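Local coordinates for outer surface protein (Borrelia burgdorferi, PDB 5IZT) that has no settled function but carries an all-helical domain of the Bbcrasp-1 family, and may, like some relatives, act at the host interface, at residues S216-L221 / N250-L255; A254-D257 / K262-Q265; S268-L273 / S281-L286; R343-R348 / Q382-S387. All coordinates share one frame; numbering follows the deposited sequence. Where two conformers were deposited one is given.

Contact 1: residues S216-L221 / N250-L255; sequences SAFELL and NKFYAL
Phe-218 reaches from the loop to helix 243-255 and meets two neighbouring aromatics, Phe-252 and Tyr-253. The shortest approach is polar against aromatic: Tyr-253 OH lies 3.6 Å from Phe-218 CE2, and the two side chains pass at a slant without stacking. Just behind the hydroxyl, Tyr-253 CZ is 4.3 Å from the same CE2 atom. At the neighbouring ring atom, CZ, Phe-218 is met at its edge, close to the ring plane, by Phe-252 CD2, 4.4 Å away. These are van der Waals touches, with no hydrogen bond between the segments, and they bury only 108 Å² in total.

The backbones stay well apart, with 10.3 Å between Phe-218 CA and Phe-252 CA, so the rings span the gap. Phe-252 and Tyr-253 are consecutive on one helix, and both reach the same phenyl group, with different first torsions: CG of Phe-252 is anti to its own N (-178°), whereas that of Tyr-253 lies beside it (-55°). The tyrosine hydroxyl is hydrogen-bonded to Glu-206 OE2, which would hold the ring in place and satisfies this buried polar atom. Further out, a backbone hydrogen bond from Leu-220 N to Ala-217 O (3.3 Å) spans the turn that carries Phe-218.

All three touching residues are buried. Met-287 of helix 280-316 packs on both Phe-218 and Phe-252, Ile-263 of helix 260-274 touches Tyr-253, and Trp-346 of helix 322-359 lies against Phe-252, placing the loop's phenyl group over a junction of helices.

Contact 2: residues A254-D257 / K262-Q265; sequences ALMD and KIEQ
The one flat side-chain group near the contact is the carboxylate of Asp-257, at its exposed side, and it only approaches Lys-262: in the conformer described, OD2 is 4.3 Å from Lys-262 NZ, too long for a salt bridge. Its other oxygen, OD1, forms a salt bridge with Arg-343. No aromatic ring takes part, and the packing falls to Met-256.

That side chain is set between two residues of helix 260-274. Its root rests on the longer branch of Ile-263, with Met-256 CB 3.6 Å from Ile-263 CG1, while its tip turns toward the other residue, placing CE 4.0 Å from Lys-262 CB. Bends at the second and third torsions (-72° and -83°) fold the thioether and bring its methyl to the lysine. In return, the same lysine conformer runs back toward the methionine backbone, with Lys-262 CE 3.5 Å from Met-256 O, a placement that stays tentative.

The close approach follows from how helix 243-255 ends. Asp-257, with phi +58°, is the C' residue of a Schellman motif, in which Asp-257 N binds Ala-254 O at 3.0 Å and Phe-258 N reaches Tyr-253 O.

Chemically, the buried part is dispersion of Met-256 with Ile-263 and with the aliphatic chain of Lys-262, whereas at the solvent side the opposite charges of Asp-257 and Lys-262 probably add only a weak, long-range attraction.

Contact 3: residues S268-L273 / S281-L286; sequences SIMETL and SLIREL. Unlike the reference sequence in segment 268-273: Thr-272 (reference Ala).
Ile-283 is the tight centre of this helical hairpin, wedged against Met-270 and Leu-273 of the preceding helix. Its CD1 methyl lies 3.7 Å from Leu-273 CB, and the same methyl reaches the backbone at Met-270 O, also 3.7 Å away. The first torsion (-64°) sets CG1 beside the backbone N and CG2 anti to it; the two branches therefore divide the work, CG2 packing on the sulfur of Met-270 with 4.1 Å to SD. The isoleucine runs counter to each of its partners, Met-270 and Leu-273, as suits two helices whose segment axes run at 153°, nearly antiparallel, and come within 10.3 Å.

Packing is looser at Leu-282 and Leu-286, on either side of Ile-283 in the sequence. Met-270 CE and Leu-286 CD1 are 4.1 Å apart, while Leu-273 CD1 touches Leu-282 CD2 at 4.2 Å and Leu-286 CD1 at 4.3 Å. These are methyl-to-methyl touches at the long end of van der Waals range, though all five residues remain buried. Solvent begins on the outer surfaces of the hairpin, where Glu-271 points away and Ser-281 is exposed. Helix 366-395 contributes Ala-370 against Leu-282 and Met-381 against Leu-286, while the loop residues Ala-217 and Leu-220 cover Ile-283.

No hydrogen bond joins the segments, and the side chains that meet are aliphatic or thioether. Cohesion therefore rests here on dispersion and on exclusion of water from 239 Å² of surface.

Contact 4: residues R343-R348 / Q382-S387; sequences RKEWSR and QNARQS
Ala-384 meets Trp-346 where two long helices of the bundle, 322-359 and 366-395, pass each other, running in broadly opposite directions; segment 343-348 falls within a predicted coiled coil. The approach is unusually close for helices, Trp-346 CA and Ala-384 CA being 5.8 Å apart, and the methyl of alanine is what fits between them. It lies 4.2 Å from Trp-346 CB, the root of the side chain, leaving the indole out of the direct contact.

The tryptophan conformation explains that division. With CG anti to the backbone N (chi1 -168°), the ring system turns away from Ala-384, toward helices 243-255 and 280-316, where it packs on Phe-252, Leu-255 and Thr-293. Its NE1 hydrogen bonds to Ser-289 OG, which satisfies the buried N-H and would restrict the rotation of the indole.

Glu-345 contributes likewise only through its root, its CB standing 4.4 Å from Ala-384 CB. A bend at its second torsion (58°) takes the carboxylate away from the interface, where Gln-349 NE2 binds OE2. Arg-348 also grips this carboxylate side-on, but the pairing is tentative, since two conformers of the arginine were deposited. In the one described, Arg-348 NE donates almost straight to Glu-345 OE1 (2.9 Å, N-H...O angle 165°), and Arg-348 NH2 makes a salt bridge with Glu-345 OE2, also at 2.9 Å. The closest touch between the two helix segments needs no such group: Ala-384 CB lies against the helix backbone itself, 4.0 Å from Trp-346 N.

How the contacts relate
Contacts 1 and 2 share Ala-254 and Leu-255 of helix 243-255, their centres being about 10 Å apart; Tyr-253 CD1 of contact 1 packs 3.8 Å from Ile-263 CD1 of contact 2. Contact 4, about 15 Å from contact 2, is tied to it by Arg-343, whose NH2 meets Ala-254 O at 3.0 Å and Asp-257 OD1 at 3.1 Å, gripping the end of that helix. Contact 3 joins contact 1 through Arg-284 NE and Leu-220 O, 2.9 Å apart in a probable hydrogen bond, and contact 4 through Glu-285 OE2 and Gln-382 NE2, 3.1 Å apart. No ligand site is established nearby; the four contacts tie the loop and five helices of the chain together.

Contact 1: residues S216-L221 / N250-L255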
# COMPACT_ATOMS: atom_id res chain seq x y z
N SER A 216 -8.82 -6.81 -16.63
CA SER A 216 -7.54 -6.21 -16.97
C SER A 216 -6.51 -6.47 -15.88
O SER A 216 -5.93 -7.55 -15.85
CB SER A 216 -7.67 -4.70 -17.29
OG SER A 216 -8.00 -3.89 -16.18
N ALA A 217 -6.27 -5.50 -14.98
CA ALA A 217 -5.13 -5.62 -14.06
C ALA A 217 -5.22 -6.86 -13.17
O ALA A 217 -4.22 -7.54 -12.93
CB ALA A 217 -5.01 -4.36 -13.20
N PHE A 218 -6.40 -7.14 -12.62
CA PHE A 218 -6.50 -8.29 -11.73
C PHE A 218 -6.46 -9.60 -12.50
O PHE A 218 -6.12 -10.64 -11.93
CB PHE A 218 -7.79 -8.20 -10.90
CG PHE A 218 -7.81 -7.04 -9.94
CD1 PHE A 218 -6.63 -6.61 -9.33
CD2 PHE A 218 -9.00 -6.38 -9.64
CE1 PHE A 218 -6.64 -5.54 -8.42
CE2 PHE A 218 -9.02 -5.31 -8.74
CZ PHE A 218 -7.84 -4.90 -8.12
N GLU A 219 -6.83 -9.60 -13.77
CA GLU A 219 -6.73 -10.83 -14.55
C GLU A 219 -5.27 -11.25 -14.75
O GLU A 219 -4.99 -12.44 -14.93
CB GLU A 219 -7.42 -10.66 -15.90
CG GLU A 219 -7.66 -11.97 -16.63
CD GLU A 219 -8.65 -11.83 -17.77
OE1 GLU A 219 -8.65 -10.76 -18.41
OE2 GLU A 219 -9.43 -12.77 -18.02
N LEU A 220 -4.35 -10.29 -14.71
CA LEU A 220 -2.95 -10.54 -15.05
C LEU A 220 -2.13 -11.09 -13.89
O LEU A 220 -0.94 -11.36 -14.07
CB LEU A 220 -2.30 -9.25 -15.57
CG LEU A 220 -2.87 -8.79 -16.91
CD1 LEU A 220 -2.33 -7.40 -17.21
CD2 LEU A 220 -2.46 -9.79 -17.97
N LEU A 221 -2.71 -11.22 -12.71
CA LEU A 221 -1.95 -11.62 -11.53
C LEU A 221 -2.67 -12.72 -10.78
O LEU A 221 -3.90 -12.86 -10.86
CB LEU A 221 -1.71 -10.42 -10.60
CG LEU A 221 -0.90 -9.27 -11.17
CD1 LEU A 221 -1.03 -8.08 -10.24
CD2 LEU A 221 0.57 -9.69 -11.29
N ASN A 250 -8.94 -6.16 -1.94
CA ASN A 250 -9.26 -5.12 -0.97
C ASN A 250 -8.02 -4.44 -0.41
O ASN A 250 -8.12 -3.31 0.09
CB ASN A 250 -10.12 -5.71 0.15
CG ASN A 250 -11.59 -5.69 -0.21
OD1 ASN A 250 -12.02 -6.35 -1.15
ND2 ASN A 250 -12.37 -4.92 0.53
N LYS A 251 -6.84 -5.08 -0.50
CA LYS A 251 -5.62 -4.36 -0.13
C LYS A 251 -5.35 -3.22 -1.10
O LYS A 251 -4.86 -2.16 -0.70
CB LYS A 251 -4.43 -5.31 -0.08
CG LYS A 251 -4.67 -6.52 0.83
CD LYS A 251 -3.83 -6.51 2.04
CE LYS A 251 -4.16 -7.71 2.93
NZ LYS A 251 -5.01 -7.29 4.08
N PHE A 252 -5.61 -3.43 -2.40
CA PHE A 252 -5.47 -2.32 -3.34
C PHE A 252 -6.49 -1.22 -3.06
O PHE A 252 -6.17 -0.03 -3.13
CB PHE A 252 -5.61 -2.78 -4.80
CG PHE A 252 -5.42 -1.66 -5.78
CD1 PHE A 252 -4.14 -1.14 -6.01
CD2 PHE A 252 -6.51 -1.07 -6.41
CE1 PHE A 252 -3.94 -0.08 -6.89
CE2 PHE A 252 -6.33 0.02 -7.30
CZ PHE A 252 -5.04 0.50 -7.54
N TYR A 253 -7.72 -1.60 -2.74
CA TYR A 253 -8.73 -0.59 -2.39
C TYR A 253 -8.31 0.18 -1.14
O TYR A 253 -8.54 1.39 -1.04
CB TYR A 253 -10.09 -1.24 -2.19
CG TYR A 253 -10.56 -2.07 -3.37
CD1 TYR A 253 -10.15 -1.75 -4.66
CD2 TYR A 253 -11.38 -3.19 -3.19
CE1 TYR A 253 -10.55 -2.52 -5.76
CE2 TYR A 253 -11.80 -3.97 -4.30
CZ TYR A 253 -11.38 -3.62 -5.57
OH TYR A 253 -11.79 -4.38 -6.66
N ALA A 254 -7.72 -0.53 -0.17
CA ALA A 254 -7.25 0.12 1.05
C ALA A 254 -6.10 1.08 0.77
O ALA A 254 -6.01 2.14 1.41
CB ALA A 254 -6.82 -0.93 2.06
N LEU A 255 -5.21 0.72 -0.16
CA LEU A 255 -4.12 1.61 -0.55
C LEU A 255 -4.65 2.93 -1.10
O LEU A 255 -4.05 3.99 -0.88
CB LEU A 255 -3.25 0.90 -1.60
CG LEU A 255 -2.16 1.73 -2.26
CD1 LEU A 255 -1.12 2.21 -1.24
CD2 LEU A 255 -1.52 0.88 -3.37

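Contact 2: residues A254-D257 / K262-Q265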
# COMPACT_ATOMS: atom_id res chain seq x y z
N ALA A 254 -7.72 -0.53 -0.17
CA ALA A 254 -7.25 0.12 1.05
C ALA A 254 -6.10 1.08 0.77
O ALA A 254 -6.01 2.14 1.41
CB ALA A 254 -6.82 -0.93 2.06
N LEU A 255 -5.21 0.72 -0.16
CA LEU A 255 -4.12 1.61 -0.55
C LEU A 255 -4.65 2.93 -1.10
O LEU A 255 -4.05 3.99 -0.88
CB LEU A 255 -3.25 0.90 -1.60
CG LEU A 255 -2.16 1.73 -2.26
CD1 LEU A 255 -1.12 2.21 -1.24
CD2 LEU A 255 -1.52 0.88 -3.37
N MET A 256 -5.77 2.87 -1.83
CA MET A 256 -6.46 4.02 -2.39
C MET A 256 -7.48 4.62 -1.43
O MET A 256 -8.35 5.39 -1.86
CB MET A 256 -7.14 3.63 -3.70
CG MET A 256 -6.18 2.94 -4.63
SD MET A 256 -5.05 4.19 -5.26
CE MET A 256 -6.07 4.83 -6.58
N ASP A 257 -7.41 4.27 -0.14
CA ASP A 257 -8.27 4.83 0.92
C ASP A 257 -9.76 4.61 0.65
O ASP A 257 -10.60 5.43 1.04
CB ASP A 257 -7.95 6.30 1.14
CG ASP A 257 -6.53 6.50 1.69
OD1 ASP A 257 -6.15 5.78 2.64
OD2 ASP A 257 -5.81 7.37 1.18
N LYS A 262 -11.35 7.47 -7.21
CA LYS A 262 -9.96 7.24 -7.62
C LYS A 262 -9.75 5.81 -8.10
O LYS A 262 -9.01 5.58 -9.06
CB LYS A 262 -9.01 7.54 -6.46
CG LYS A 262 -9.10 8.95 -5.90
CD LYS A 262 -7.93 9.26 -4.94
CE LYS A 262 -7.65 8.11 -3.97
NZ LYS A 262 -6.77 8.57 -2.83
N ILE A 263 -10.37 4.84 -7.43
CA ILE A 263 -10.21 3.44 -7.85
C ILE A 263 -10.81 3.23 -9.23
O ILE A 263 -10.22 2.53 -10.08
CB ILE A 263 -10.81 2.50 -6.79
CG1 ILE A 263 -10.07 2.64 -5.45
CG2 ILE A 263 -10.78 1.02 -7.26
CD1 ILE A 263 -10.86 2.01 -4.29
N GLU A 264 -11.98 3.82 -9.49
CA GLU A 264 -12.58 3.68 -10.82
C GLU A 264 -11.71 4.35 -11.88
O GLU A 264 -11.56 3.81 -12.98
CB GLU A 264 -13.99 4.28 -10.84
CG GLU A 264 -14.71 4.16 -12.19
CD GLU A 264 -15.18 2.74 -12.51
OE1 GLU A 264 -15.36 2.42 -13.71
OE2 GLU A 264 -15.39 1.95 -11.57
N GLN A 265 -11.13 5.51 -11.57
CA GLN A 265 -10.27 6.19 -12.54
C GLN A 265 -9.04 5.36 -12.85
O GLN A 265 -8.66 5.19 -14.02
CB GLN A 265 -9.86 7.56 -11.99
CG GLN A 265 -10.99 8.58 -11.96
CD GLN A 265 -11.58 8.82 -13.35
OE1 GLN A 265 -10.85 8.89 -14.34
NE2 GLN A 265 -12.90 8.91 -13.43

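Contact 3: residues S268-L273 / S281-L286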
# COMPACT_ATOMS: atom_id res chain seq x y z
N SER A 268 -9.88 2.34 -14.95
CA SER A 268 -10.13 2.71 -16.35
C SER A 268 -8.83 2.90 -17.11
O SER A 268 -8.75 2.60 -18.30
CB SER A 268 -10.98 3.97 -16.43
OG SER A 268 -12.29 3.73 -15.97
N ILE A 269 -7.79 3.42 -16.44
CA ILE A 269 -6.50 3.56 -17.10
C ILE A 269 -5.87 2.19 -17.34
O ILE A 269 -5.32 1.93 -18.42
CB ILE A 269 -5.58 4.47 -16.27
CG1 ILE A 269 -6.17 5.89 -16.20
CG2 ILE A 269 -4.17 4.49 -16.85
CD1 ILE A 269 -5.61 6.72 -15.03
N MET A 270 -5.98 1.27 -16.36
CA MET A 270 -5.49 -0.09 -16.59
C MET A 270 -6.21 -0.73 -17.76
O MET A 270 -5.59 -1.40 -18.60
CB MET A 270 -5.66 -0.95 -15.34
CG MET A 270 -4.89 -0.48 -14.10
SD MET A 270 -3.12 -0.21 -14.37
CE MET A 270 -3.07 1.57 -14.60
N GLU A 271 -7.53 -0.54 -17.83
CA GLU A 271 -8.30 -1.10 -18.94
C GLU A 271 -7.79 -0.58 -20.27
O GLU A 271 -7.59 -1.36 -21.20
CB GLU A 271 -9.79 -0.77 -18.79
CG GLU A 271 -10.62 -1.31 -19.96
CD GLU A 271 -12.10 -1.05 -19.79
OE1 GLU A 271 -12.49 0.13 -19.69
OE2 GLU A 271 -12.87 -2.02 -19.69
N THR A 272 -7.53 0.73 -20.36
CA THR A 272 -6.96 1.30 -21.58
C THR A 272 -5.62 0.66 -21.91
O THR A 272 -5.37 0.28 -23.06
CB THR A 272 -6.82 2.82 -21.44
OG1 THR A 272 -8.12 3.41 -21.35
CG2 THR A 272 -6.08 3.40 -22.64
N LEU A 273 -4.73 0.57 -20.92
CA LEU A 273 -3.43 -0.06 -21.15
C LEU A 273 -3.57 -1.50 -21.62
O LEU A 273 -2.76 -1.98 -22.42
CB LEU A 273 -2.59 -0.03 -19.86
CG LEU A 273 -2.08 1.33 -19.38
CD1 LEU A 273 -1.40 1.13 -18.05
CD2 LEU A 273 -1.12 1.90 -20.42
N SER A 281 2.93 -6.36 -19.16
CA SER A 281 3.97 -6.42 -18.13
C SER A 281 4.01 -5.14 -17.31
O SER A 281 4.28 -5.18 -16.10
CB SER A 281 5.34 -6.70 -18.77
OG SER A 281 5.32 -7.93 -19.48
N LEU A 282 3.76 -3.99 -17.95
CA LEU A 282 3.71 -2.74 -17.21
C LEU A 282 2.56 -2.74 -16.20
O LEU A 282 2.73 -2.33 -15.05
CB LEU A 282 3.54 -1.57 -18.18
CG LEU A 282 3.16 -0.22 -17.54
CD1 LEU A 282 4.24 0.29 -16.60
CD2 LEU A 282 2.80 0.84 -18.62
N ILE A 283 1.39 -3.20 -16.63
CA ILE A 283 0.24 -3.28 -15.74
C ILE A 283 0.56 -4.16 -14.54
O ILE A 283 0.23 -3.81 -13.39
CB ILE A 283 -1.00 -3.80 -16.50
CG1 ILE A 283 -1.42 -2.84 -17.60
CG2 ILE A 283 -2.18 -4.00 -15.55
CD1 ILE A 283 -2.55 -3.44 -18.52
N ARG A 284 1.19 -5.31 -14.77
CA ARG A 284 1.61 -6.18 -13.67
C ARG A 284 2.53 -5.44 -12.70
O ARG A 284 2.31 -5.46 -11.48
CB ARG A 284 2.32 -7.43 -14.21
CG ARG A 284 1.40 -8.46 -14.87
CD ARG A 284 2.13 -9.74 -15.27
NE ARG A 284 1.19 -10.69 -15.87
CZ ARG A 284 1.19 -11.04 -17.15
NH1 ARG A 284 2.09 -10.53 -17.99
NH2 ARG A 284 0.30 -11.92 -17.60
N GLU A 285 3.58 -4.79 -13.22
CA GLU A 285 4.51 -4.07 -12.34
C GLU A 285 3.79 -2.98 -11.55
O GLU A 285 4.10 -2.77 -10.37
CB GLU A 285 5.67 -3.46 -13.13
CG GLU A 285 6.61 -4.45 -13.83
CD GLU A 285 7.87 -3.76 -14.39
OE1 GLU A 285 7.81 -3.16 -15.48
OE2 GLU A 285 8.92 -3.79 -13.70
N LEU A 286 2.87 -2.24 -12.18
CA LEU A 286 2.16 -1.18 -11.46
C LEU A 286 1.34 -1.76 -10.32
O LEU A 286 1.41 -1.27 -9.18
CB LEU A 286 1.24 -0.38 -12.40
CG LEU A 286 1.95 0.46 -13.46
CD1 LEU A 286 0.93 0.94 -14.49
CD2 LEU A 286 2.66 1.64 -12.81

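Contact 4: residues R343-R348 / Q382-S387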
# COMPACT_ATOMS: atom_id res chain seq x y z
N ARG A 343 4.17 5.11 1.82
CA ARG A 343 2.86 4.71 1.32
C ARG A 343 2.15 5.90 0.71
O ARG A 343 1.53 5.79 -0.36
CB ARG A 343 2.02 4.07 2.43
CG ARG A 343 0.59 3.70 1.98
CD ARG A 343 -0.25 3.05 3.09
NE ARG A 343 -1.68 2.97 2.74
CZ ARG A 343 -2.54 3.97 2.89
NH1 ARG A 343 -2.13 5.14 3.37
NH2 ARG A 343 -3.81 3.81 2.55
N LYS A 344 2.23 7.07 1.37
CA LYS A 344 1.65 8.29 0.81
C LYS A 344 2.30 8.65 -0.52
O LYS A 344 1.63 9.17 -1.42
CB LYS A 344 1.78 9.45 1.81
N GLU A 345 3.61 8.42 -0.65
CA GLU A 345 4.28 8.73 -1.91
C GLU A 345 3.74 7.89 -3.07
O GLU A 345 3.57 8.41 -4.19
CB GLU A 345 5.80 8.54 -1.78
CG GLU A 345 6.59 8.91 -3.02
CD GLU A 345 6.40 10.35 -3.47
OE1 GLU A 345 5.96 11.18 -2.64
OE2 GLU A 345 6.69 10.65 -4.65
N TRP A 346 3.47 6.60 -2.84
CA TRP A 346 2.84 5.79 -3.89
C TRP A 346 1.50 6.38 -4.29
O TRP A 346 1.20 6.52 -5.48
CB TRP A 346 2.65 4.34 -3.41
CG TRP A 346 2.29 3.40 -4.53
CD1 TRP A 346 3.13 2.56 -5.19
CD2 TRP A 346 0.99 3.24 -5.13
NE1 TRP A 346 2.44 1.87 -6.17
CE2 TRP A 346 1.13 2.27 -6.15
CE3 TRP A 346 -0.27 3.80 -4.90
CZ2 TRP A 346 0.06 1.87 -6.95
CZ3 TRP A 346 -1.34 3.39 -5.69
CH2 TRP A 346 -1.17 2.44 -6.69
N SER A 347 0.68 6.73 -3.30
CA SER A 347 -0.62 7.32 -3.55
C SER A 347 -0.50 8.64 -4.30
O SER A 347 -1.31 8.94 -5.18
CB SER A 347 -1.36 7.52 -2.22
OG SER A 347 -2.76 7.65 -2.41
N ARG A 348 0.54 9.43 -3.98
CA ARG A 348 0.77 10.69 -4.69
C ARG A 348 1.07 10.45 -6.16
O ARG A 348 0.61 11.20 -7.03
CB ARG A 348 1.91 11.46 -4.02
CG ARG A 348 2.24 12.79 -4.69
CD ARG A 348 3.30 13.57 -3.91
NE ARG A 348 4.66 13.19 -4.30
CZ ARG A 348 5.39 13.84 -5.19
NH1 ARG A 348 4.90 14.91 -5.80
NH2 ARG A 348 6.62 13.42 -5.48
N GLN A 382 7.68 1.92 -7.72
CA GLN A 382 8.49 0.79 -7.27
C GLN A 382 9.48 1.20 -6.18
O GLN A 382 9.72 0.43 -5.23
CB GLN A 382 9.20 0.16 -8.46
CG GLN A 382 8.23 -0.62 -9.38
CD GLN A 382 8.90 -1.22 -10.60
OE1 GLN A 382 9.81 -0.62 -11.19
NE2 GLN A 382 8.48 -2.44 -10.97
N ASN A 383 10.01 2.43 -6.25
CA ASN A 383 10.93 2.89 -5.21
C ASN A 383 10.19 3.10 -3.89
O ASN A 383 10.73 2.81 -2.81
CB ASN A 383 11.62 4.18 -5.67
CG ASN A 383 12.67 3.93 -6.76
OD1 ASN A 383 13.17 2.82 -6.89
ND2 ASN A 383 13.01 4.97 -7.53
N ALA A 384 8.95 3.58 -3.96
CA ALA A 384 8.16 3.71 -2.74
C ALA A 384 7.86 2.34 -2.12
O ALA A 384 7.97 2.18 -0.90
CB ALA A 384 6.86 4.47 -3.02
N ARG A 385 7.48 1.36 -2.96
CA ARG A 385 7.22 0.01 -2.46
C ARG A 385 8.44 -0.55 -1.76
O ARG A 385 8.34 -1.09 -0.65
CB ARG A 385 6.80 -0.92 -3.61
CG ARG A 385 6.36 -2.34 -3.16
CD ARG A 385 7.53 -3.31 -2.95
NE ARG A 385 7.09 -4.62 -2.46
CZ ARG A 385 6.75 -4.87 -1.20
NH1 ARG A 385 6.79 -3.91 -0.29
NH2 ARG A 385 6.36 -6.09 -0.84
N GLN A 386 9.60 -0.44 -2.40
CA GLN A 386 10.84 -0.96 -1.83
C GLN A 386 11.19 -0.27 -0.53
O GLN A 386 11.72 -0.89 0.40
CB GLN A 386 11.97 -0.80 -2.86
CG GLN A 386 13.34 -1.22 -2.39
CD GLN A 386 13.47 -2.71 -2.19
OE1 GLN A 386 12.70 -3.49 -2.76
NE2 GLN A 386 14.43 -3.12 -1.38
N SER A 387 10.89 1.03 -0.42
CA SER A 387 11.22 1.75 0.81
C SER A 387 10.36 1.28 1.97
O SER A 387 10.84 1.18 3.11
CB SER A 387 11.05 3.25 0.60
OG SER A 387 11.51 3.96 1.74